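Long-range contact in competence protein PILN (Thermus thermophilus, PDB 4BHQ), which takes part in type IV pilus biogenesis, probably as a dimeric periplasmic component of the inner-membrane platform on which pilus assembly begins: residues V104-Q109 against V153-G158. Sequence-based numbering, arbitrary orientation.
Sequences VEFALQ and VGVTGG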
ATOM      1  N   VAL A 104     -10.995  -4.542  -9.706  1.00 30.20           N
ATOM      2  CA  VAL A 104      -9.843  -3.672  -9.753  1.00 29.16           C
ATOM      3  C   VAL A 104      -8.544  -4.474  -9.979  1.00 23.80           C
ATOM      4  O   VAL A 104      -8.372  -5.562  -9.447  1.00 24.86           O
ATOM      5  CB  VAL A 104      -9.728  -2.834  -8.447  1.00 27.91           C
ATOM      6  CG1 VAL A 104      -8.362  -2.230  -8.332  1.00 27.77           C
ATOM      7  CG2 VAL A 104     -10.792  -1.693  -8.477  1.00 30.06           C
ATOM      8  N   GLU A 105      -7.647  -3.918 -10.767  1.00 21.25           N
ATOM      9  CA  GLU A 105      -6.361  -4.575 -10.974  1.00 22.86           C
ATOM     10  C   GLU A 105      -5.208  -3.682 -10.559  1.00 23.05           C
ATOM     11  O   GLU A 105      -5.154  -2.496 -10.950  1.00 25.25           O
ATOM     12  CB  GLU A 105      -6.188  -4.911 -12.483  1.00 21.90           C
ATOM     13  CG  GLU A 105      -4.962  -5.729 -12.767  1.00 25.31           C
ATOM     14  CD  GLU A 105      -4.865  -6.104 -14.269  1.00 26.08           C
ATOM     15  OE1 GLU A 105      -4.548  -5.243 -15.080  1.00 27.33           O
ATOM     16  OE2 GLU A 105      -5.089  -7.278 -14.567  1.00 26.70           O
ATOM     17  N   PHE A 106      -4.262  -4.280  -9.836  1.00 20.45           N
ATOM     18  CA  PHE A 106      -3.034  -3.586  -9.421  1.00 21.70           C
ATOM     19  C   PHE A 106      -1.873  -4.134 -10.214  1.00 22.12           C
ATOM     20  O   PHE A 106      -1.677  -5.342 -10.237  1.00 25.61           O
ATOM     21  CB  PHE A 106      -2.767  -3.847  -7.931  1.00 23.66           C
ATOM     22  CG  PHE A 106      -3.735  -3.143  -7.027  1.00 21.39           C
ATOM     23  CD1 PHE A 106      -3.508  -1.859  -6.632  1.00 22.94           C
ATOM     24  CD2 PHE A 106      -4.848  -3.817  -6.540  1.00 24.77           C
ATOM     25  CE1 PHE A 106      -4.391  -1.184  -5.766  1.00 22.61           C
ATOM     26  CE2 PHE A 106      -5.732  -3.156  -5.666  1.00 27.80           C
ATOM     27  CZ  PHE A 106      -5.513  -1.825  -5.320  1.00 21.57           C
ATOM     28  N   ALA A 107      -1.137  -3.266 -10.887  1.00 20.55           N
ATOM     29  CA  ALA A 107       0.114  -3.693 -11.523  1.00 20.94           C
ATOM     30  C   ALA A 107       1.306  -3.355 -10.639  1.00 21.52           C
ATOM     31  O   ALA A 107       1.469  -2.191 -10.208  1.00 19.83           O
ATOM     32  CB  ALA A 107       0.242  -3.014 -12.893  1.00 21.24           C
ATOM     33  N   LEU A 108       2.135  -4.356 -10.378  1.00 16.46           N
ATOM     34  CA  LEU A 108       3.201  -4.296  -9.377  1.00 19.88           C
ATOM     35  C   LEU A 108       4.579  -4.517  -9.976  1.00 18.39           C
ATOM     36  O   LEU A 108       4.793  -5.530 -10.716  1.00 19.42           O
ATOM     37  CB  LEU A 108       2.974  -5.412  -8.304  1.00 17.41           C
ATOM     38  CG  LEU A 108       1.613  -5.510  -7.599  1.00 20.53           C
ATOM     39  CD1 LEU A 108       1.607  -6.621  -6.525  1.00 18.24           C
ATOM     40  CD2 LEU A 108       1.264  -4.153  -6.901  1.00 24.18           C
ATOM     41  N   GLN A 109       5.498  -3.632  -9.630  1.00 17.69           N
ATOM     42  CA  GLN A 109       6.951  -3.871  -9.868  1.00 18.21           C
ATOM     43  C   GLN A 109       7.550  -3.910  -8.499  1.00 22.03           C
ATOM     44  O   GLN A 109       7.263  -3.014  -7.638  1.00 21.66           O
ATOM     45  CB  GLN A 109       7.572  -2.729 -10.657  1.00 21.20           C
ATOM     46  CG  GLN A 109       6.941  -2.531 -11.988  1.00 30.15           C
ATOM     47  CD  GLN A 109       7.304  -3.662 -12.922  1.00 32.04           C
ATOM     48  OE1 GLN A 109       8.419  -4.180 -12.818  1.00 34.16           O
ATOM     49  NE2 GLN A 109       6.358  -4.094 -13.785  1.00 31.18           N
ATOM     50  N   VAL A 153      -2.164  -8.068  -9.637  1.00 19.82           N
ATOM     51  CA  VAL A 153      -3.104  -8.597  -8.631  1.00 21.64           C
ATOM     52  C   VAL A 153      -4.541  -8.159  -8.950  1.00 22.63           C
ATOM     53  O   VAL A 153      -4.807  -6.959  -9.100  1.00 22.52           O
ATOM     54  CB  VAL A 153      -2.702  -8.191  -7.182  1.00 21.51           C
ATOM     55  CG1 VAL A 153      -3.856  -8.400  -6.194  1.00 20.00           C
ATOM     56  CG2 VAL A 153      -1.492  -9.034  -6.736  1.00 21.45           C
ATOM     57  N   GLY A 154      -5.474  -9.124  -9.018  1.00 22.18           N
ATOM     58  CA  GLY A 154      -6.866  -8.773  -9.286  1.00 21.75           C
ATOM     59  C   GLY A 154      -7.664  -8.849  -7.964  1.00 23.64           C
ATOM     60  O   GLY A 154      -7.406  -9.676  -7.126  1.00 19.83           O
ATOM     61  N   VAL A 155      -8.609  -7.911  -7.794  1.00 28.39           N
ATOM     62  CA  VAL A 155      -9.452  -7.866  -6.613  1.00 23.64           C
ATOM     63  C   VAL A 155     -10.926  -7.860  -7.015  1.00 24.87           C
ATOM     64  O   VAL A 155     -11.347  -7.072  -7.864  1.00 27.06           O
ATOM     65  CB  VAL A 155      -9.170  -6.563  -5.769  1.00 25.31           C
ATOM     66  CG1 VAL A 155      -9.797  -6.743  -4.350  1.00 24.30           C
ATOM     67  CG2 VAL A 155      -7.644  -6.385  -5.670  1.00 22.63           C
ATOM     68  N   THR A 156     -11.664  -8.764  -6.368  1.00 27.23           N
ATOM     69  CA  THR A 156     -13.138  -8.914  -6.533  1.00 35.22           C
ATOM     70  C   THR A 156     -13.911  -7.892  -5.750  1.00 39.67           C
ATOM     71  O   THR A 156     -13.407  -7.316  -4.780  1.00 35.41           O
ATOM     72  CB  THR A 156     -13.680 -10.253  -6.013  1.00 36.27           C
ATOM     73  OG1 THR A 156     -13.530 -10.266  -4.600  1.00 37.25           O
ATOM     74  CG2 THR A 156     -12.925 -11.441  -6.627  1.00 30.22           C
ATOM     75  N   GLY A 157     -15.148  -7.667  -6.186  1.00 52.32           N
ATOM     76  CA  GLY A 157     -16.077  -6.783  -5.483  1.00 56.32           C
ATOM     77  C   GLY A 157     -16.335  -7.240  -4.057  1.00 60.59           C
ATOM     78  O   GLY A 157     -16.734  -6.427  -3.215  1.00 70.02           O
ATOM     79  N   GLY A 158     -16.093  -8.529  -3.787  1.00 57.38           N
ATOM     80  CA  GLY A 158     -16.119  -9.084  -2.422  1.00 61.51           C
ATOM     81  C   GLY A 158     -17.523  -9.424  -1.948  1.00 61.39           C
ATOM     82  O   GLY A 158     -18.514  -9.043  -2.595  1.00 69.31           O
TER
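Val-153 O takes two neighbouring donors from strand 102-112: a hydrogen bond from Phe-106 N at 2.8 Å, nearly straight at 174°, and a weaker CA-H...O contact from Glu-105 CA at 3.4 Å. The return bond from Val-153 N to Phe-106 O, 2.8 Å, closes one hydrogen-bonded pair; reciprocal bonds close the next, Val-104 N to Val-155 O at 3.1 Å and Val-155 N to Val-104 O at 2.9 Å. Glu-105 with Gly-154 forms the non-hydrogen-bonded pair between them, and the axes of the two short strand segments approach to 4.8 Å at 160°, a regular antiparallel ladder. Val-104, Phe-106, Val-153 and Val-155 share one face. There Val-155 CG2, anti to its carbonyl carbon, meets the Phe-106 ring in plane at its edge, 3.8 Å from CE2. Leu-108 CD1 touches Val-153 CG2 at 3.9 Å. On the other face the buried Glu-105 reaches with its carboxylate a salt bridge, OE1 to Arg-81 NH2, and a hydrogen bond between OE2 and Tyr-97 OH. These central strands lie between strands 73-82 and 131-141, and helix 53-63 of the second subunit packs on the valine-rich face, its Phe-60 stacking on Phe-106, consistent with a dimerization surface.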